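Local coordinates for protein N-acetylglucosaminidase (Paenibacillus barengoltzii, PDB 6INX) that probably hydrolyses beta-linked N-acetylglucosamine bonds in glycans, as a family 18 glycoside hydrolase with a TIM-barrel fold, at residues L50-L53 and P54-R58; A215-N218 and L219-A223. All coordinates share one frame; numbering follows the deposited sequence.

Contact 1: L50-L53 and P54-R58; sequences LKLL and PELKR
Leu52 and Leu56 meet at the start of helix 53-59, where a 3-10 segment (50-52) runs into an alpha-helical first turn on the outside of the TIM barrel. Backbone bonds define the junction. Leu56 N donates to Leu52 O over 3.2 Å, while Glu55 N adds a weak bond to the same oxygen. One residue further on, Lys57 N donates to Leu53 O at 3.0 Å. Pro54 has no N-H to give, which suits the first turn of a helix.

The apolar contacts centre on Leu56. Leu52 holds CG anti to the backbone N (chi1 -170°), whereas Leu56 CG stands anti to the carbonyl carbon (chi1 -58°), and this carries Leu56 CD2 to 4.1 Å from Leu52 CG, the side chains crossing at about a right angle. Leu56 CD1 lies 4.0 Å from Leu53 CD2. Leu53 also packs on Ala102 and Leu103. Cutting Leu56 back to an alanine is likely to open a gap beside Leu52 CG and Leu53 CD2, which its two methyls now fill.

One water bridges the backbone: it donates to Lys51 O at 2.8 Å and accepts from Glu55 N at 3.3 Å.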
loop_
_atom_site.group_PDB
_atom_site.type_symbol
_atom_site.label_atom_id
_atom_site.label_comp_id
_atom_site.label_asym_id
_atom_site.label_seq_id
_atom_site.Cartn_x
_atom_site.Cartn_y
_atom_site.Cartn_z
ATOM N N LEU A 50 38.546 -1.751 6.265
ATOM C CA LEU A 50 38.524 -3.150 5.854
ATOM C C LEU A 50 39.753 -3.920 6.320
ATOM O O LEU A 50 39.704 -5.155 6.374
ATOM C CB LEU A 50 38.356 -3.258 4.337
ATOM C CG LEU A 50 37.079 -2.642 3.743
ATOM C CD1 LEU A 50 36.941 -3.038 2.281
ATOM C CD2 LEU A 50 35.836 -3.045 4.534
ATOM N N LYS A 51 40.840 -3.226 6.666
ATOM C CA LYS A 51 42.020 -3.897 7.201
ATOM C C LYS A 51 41.799 -4.443 8.604
ATOM O O LYS A 51 42.610 -5.253 9.070
ATOM C CB LYS A 51 43.225 -2.950 7.206
ATOM C CG LYS A 51 43.681 -2.501 5.827
ATOM C CD LYS A 51 43.790 -3.663 4.862
ATOM C CE LYS A 51 44.959 -3.472 3.904
ATOM N NZ LYS A 51 45.419 -2.056 3.857
ATOM N N LEU A 52 40.723 -4.030 9.276
ATOM C CA LEU A 52 40.392 -4.523 10.607
ATOM C C LEU A 52 39.769 -5.913 10.591
ATOM O O LEU A 52 39.677 -6.542 11.649
ATOM C CB LEU A 52 39.442 -3.531 11.293
ATOM C CG LEU A 52 39.130 -3.690 12.782
ATOM C CD1 LEU A 52 40.406 -3.715 13.613
ATOM C CD2 LEU A 52 38.190 -2.592 13.257
ATOM N N LEU A 53 39.355 -6.412 9.426
ATOM C CA LEU A 53 38.573 -7.645 9.393
ATOM C C LEU A 53 39.291 -8.876 9.939
ATOM O O LEU A 53 38.652 -9.640 10.682
ATOM C CB LEU A 53 37.992 -7.881 7.992
ATOM C CG LEU A 53 37.147 -6.741 7.422
ATOM C CD1 LEU A 53 36.522 -7.197 6.112
ATOM C CD2 LEU A 53 36.083 -6.269 8.411
ATOM N N PRO A 54 40.570 -9.141 9.624
ATOM C CA PRO A 54 41.228 -10.308 10.234
ATOM C C PRO A 54 41.169 -10.330 11.752
ATOM O O PRO A 54 40.983 -11.402 12.337
ATOM C CB PRO A 54 42.665 -10.214 9.707
ATOM C CG PRO A 54 42.517 -9.536 8.379
ATOM C CD PRO A 54 41.409 -8.531 8.574
ATOM N N GLU A 55 41.320 -9.177 12.407
ATOM C CA GLU A 55 41.256 -9.151 13.865
ATOM C C GLU A 55 39.851 -9.442 14.363
ATOM O O GLU A 55 39.676 -10.108 15.392
ATOM C CB GLU A 55 41.755 -7.808 14.402
ATOM C CG GLU A 55 41.542 -7.611 15.908
ATOM C CD GLU A 55 42.367 -8.571 16.766
ATOM O OE1 GLU A 55 41.852 -9.653 17.125
ATOM O OE2 GLU A 55 43.531 -8.245 17.087
ATOM N N LEU A 56 38.831 -8.951 13.653
ATOM C CA LEU A 56 37.462 -9.269 14.044
ATOM C C LEU A 56 37.206 -10.766 13.940
ATOM O O LEU A 56 36.569 -11.362 14.818
ATOM C CB LEU A 56 36.468 -8.489 13.173
ATOM C CG LEU A 56 36.577 -6.963 13.187
ATOM C CD1 LEU A 56 35.441 -6.342 12.365
ATOM C CD2 LEU A 56 36.584 -6.412 14.602
ATOM N N LYS A 57 37.700 -11.390 12.870
ATOM C CA LYS A 57 37.532 -12.828 12.708
ATOM C C LYS A 57 38.323 -13.601 13.750
ATOM O O LYS A 57 37.888 -14.669 14.189
ATOM C CB LYS A 57 37.966 -13.252 11.309
ATOM C CG LYS A 57 37.100 -12.711 10.190
ATOM C CD LYS A 57 37.490 -13.359 8.871
ATOM C CE LYS A 57 36.339 -14.149 8.277
ATOM N NZ LYS A 57 35.855 -15.231 9.181
ATOM N N ARG A 58 39.486 -13.084 14.150
ATOM C CA ARG A 58 40.254 -13.727 15.211
ATOM C C ARG A 58 39.487 -13.706 16.529
ATOM O O ARG A 58 39.498 -14.690 17.279
ATOM C CB ARG A 58 41.614 -13.041 15.346
ATOM C CG ARG A 58 42.561 -13.682 16.361
ATOM C CD ARG A 58 43.998 -13.210 16.152
ATOM N NE ARG A 58 44.495 -13.594 14.833
ATOM C CZ ARG A 58 45.055 -14.767 14.555
ATOM N NH1 ARG A 58 45.210 -15.676 15.511
ATOM N NH2 ARG A 58 45.464 -15.034 13.324
HETATM O O HOH W 1 43.259 -6.777 11.297
#

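Contact 2: A215-N218 and L219-A223; sequences ASVN and LFVRA
Asn218 and Arg222 lie side by side on helix 213-222, one turn apart and pointing the same way, on a helix that packs against the parallel strands of the TIM barrel. The guanidinium passes alongside the amide with the two planes 50° apart: Arg222 NH2 is 3.5 Å from Asn218 CG, and Arg222 NH1 comes close to the aliphatic Asn218 CB, at 3.0 Å. The arginine chain, extended from CG to NE, runs back along the helix, which brings Asn218 O over one guanidinium face. No hydrogen bond joins the two side chains; the bond between these residues is made by the backbone, Arg222 N to Asn218 O at 3.0 Å.

Three more i to i+4 bonds join the two segments. Leu219 N donates to Ala215 O, Phe220 N to Ser216 O, and Val221 N to Val217 O; the last is the shortest of the four, 2.8 Å at 168°. Beside it, Val217 CG1 and Val221 CG2 touch at 4.1 Å. The Ser216 hydroxyl borders the aromatic ring, with Ser216 OG 3.9 Å from Phe220 CE2. At the ring edge, and in its plane, Ser216 O approaches Phe220 CD2 at 3.2 Å.

Further out, the buried flank is set by the barrel. Val217 packs on Leu182 of strand 179-183 and Ile232 of strand 230-235, and Val221 on Ile230, seating the helix across neighbouring strands. Phe220 touches Leu182 and, on helix 162-166, Tyr164 and Ile165. Ser216 turns OG anti to its own N (chi1 180°), and this buried hydroxyl is satisfied by a bond that ties the helix to the segment after strand 153-159, Ser216 OG to Ala160 O.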
loop_
_atom_site.group_PDB
_atom_site.type_symbol
_atom_site.label_atom_id
_atom_site.label_comp_id
_atom_site.label_asym_id
_atom_site.label_seq_id
_atom_site.Cartn_x
_atom_site.Cartn_y
_atom_site.Cartn_z
ATOM N N ALA A 215 3.059 -10.844 7.460
ATOM C CA ALA A 215 2.539 -10.822 6.095
ATOM C C ALA A 215 3.661 -10.930 5.067
ATOM O O ALA A 215 3.488 -11.564 4.019
ATOM C CB ALA A 215 1.706 -9.563 5.849
ATOM N N SER A 216 4.819 -10.332 5.358
ATOM C CA SER A 216 5.955 -10.388 4.440
ATOM C C SER A 216 6.501 -11.807 4.329
ATOM O O SER A 216 6.724 -12.306 3.222
ATOM C CB SER A 216 7.035 -9.394 4.891
ATOM O OG SER A 216 8.156 -9.433 4.020
ATOM N N VAL A 217 6.723 -12.464 5.473
ATOM C CA VAL A 217 7.166 -13.855 5.471
ATOM C C VAL A 217 6.209 -14.715 4.654
ATOM O O VAL A 217 6.622 -15.493 3.791
ATOM C CB VAL A 217 7.316 -14.363 6.916
ATOM C CG1 VAL A 217 7.576 -15.873 6.923
ATOM C CG2 VAL A 217 8.429 -13.600 7.645
ATOM N N ASN A 218 4.908 -14.552 4.891
ATOM C CA ASN A 218 3.928 -15.312 4.129
ATOM C C ASN A 218 4.045 -15.049 2.625
ATOM O O ASN A 218 3.968 -15.987 1.823
ATOM C CB ASN A 218 2.530 -15.009 4.663
ATOM C CG ASN A 218 2.261 -15.693 5.991
ATOM O OD1 ASN A 218 2.979 -16.614 6.382
ATOM N ND2 ASN A 218 1.229 -15.242 6.695
ATOM N N LEU A 219 4.242 -13.787 2.221
ATOM C CA LEU A 219 4.414 -13.480 0.799
ATOM C C LEU A 219 5.617 -14.210 0.213
ATOM O O LEU A 219 5.541 -14.792 -0.877
ATOM C CB LEU A 219 4.607 -11.975 0.609
ATOM C CG LEU A 219 3.416 -11.038 0.755
ATOM C CD1 LEU A 219 3.877 -9.595 0.549
ATOM C CD2 LEU A 219 2.328 -11.406 -0.236
ATOM N N PHE A 220 6.748 -14.173 0.916
ATOM C CA PHE A 220 7.960 -14.777 0.380
ATOM C C PHE A 220 7.892 -16.301 0.398
ATOM O O PHE A 220 8.406 -16.953 -0.513
ATOM C CB PHE A 220 9.183 -14.242 1.130
ATOM C CG PHE A 220 9.644 -12.899 0.622
ATOM C CD1 PHE A 220 10.686 -12.822 -0.285
ATOM C CD2 PHE A 220 9.007 -11.727 1.005
ATOM C CE1 PHE A 220 11.099 -11.587 -0.790
ATOM C CE2 PHE A 220 9.420 -10.490 0.507
ATOM C CZ PHE A 220 10.470 -10.425 -0.389
ATOM N N VAL A 221 7.275 -16.887 1.427
ATOM C CA VAL A 221 7.079 -18.338 1.431
ATOM C C VAL A 221 6.222 -18.758 0.245
ATOM O O VAL A 221 6.549 -19.708 -0.477
ATOM C CB VAL A 221 6.460 -18.789 2.764
ATOM C CG1 VAL A 221 6.038 -20.255 2.680
ATOM C CG2 VAL A 221 7.442 -18.585 3.893
ATOM N N ARG A 222 5.111 -18.048 0.024
ATOM C CA ARG A 222 4.231 -18.374 -1.092
ATOM C C ARG A 222 4.908 -18.146 -2.433
ATOM O O ARG A 222 4.568 -18.812 -3.417
ATOM C CB ARG A 222 2.928 -17.587 -0.987
ATOM C CG ARG A 222 1.994 -18.228 0.006
ATOM C CD ARG A 222 0.854 -17.346 0.456
ATOM N NE ARG A 222 0.450 -17.753 1.801
ATOM C CZ ARG A 222 0.258 -16.916 2.812
ATOM N NH1 ARG A 222 0.391 -15.609 2.625
ATOM N NH2 ARG A 222 -0.094 -17.383 4.003
ATOM N N ALA A 223 5.870 -17.226 -2.487
ATOM C CA ALA A 223 6.631 -16.984 -3.703
ATOM C C ALA A 223 7.714 -18.031 -3.929
ATOM O O ALA A 223 8.330 -18.041 -5.001
ATOM C CB ALA A 223 7.237 -15.574 -3.664
#

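Overall arrangement
Contact 1 precedes contact 2 along the chain, and the two lie on opposite sides of the chain's centre. Their centres are about 36 Å apart and their nearest atoms about 27 Å, hence neither touches the other. Both belong to the family 18 range and to the helical layer around one curled sheet. Helix 53-59 comes between strands 29-38 and 64-70, and helix 213-222 between strands 179-183 and 230-235; each pair of strands is adjacent and parallel in the sheet, as in the beta-alpha-beta crossovers of a TIM barrel. The contacts therefore represent separate local helix turns, one early and one late in the barrel, each within the crossover that links its own pair of strands.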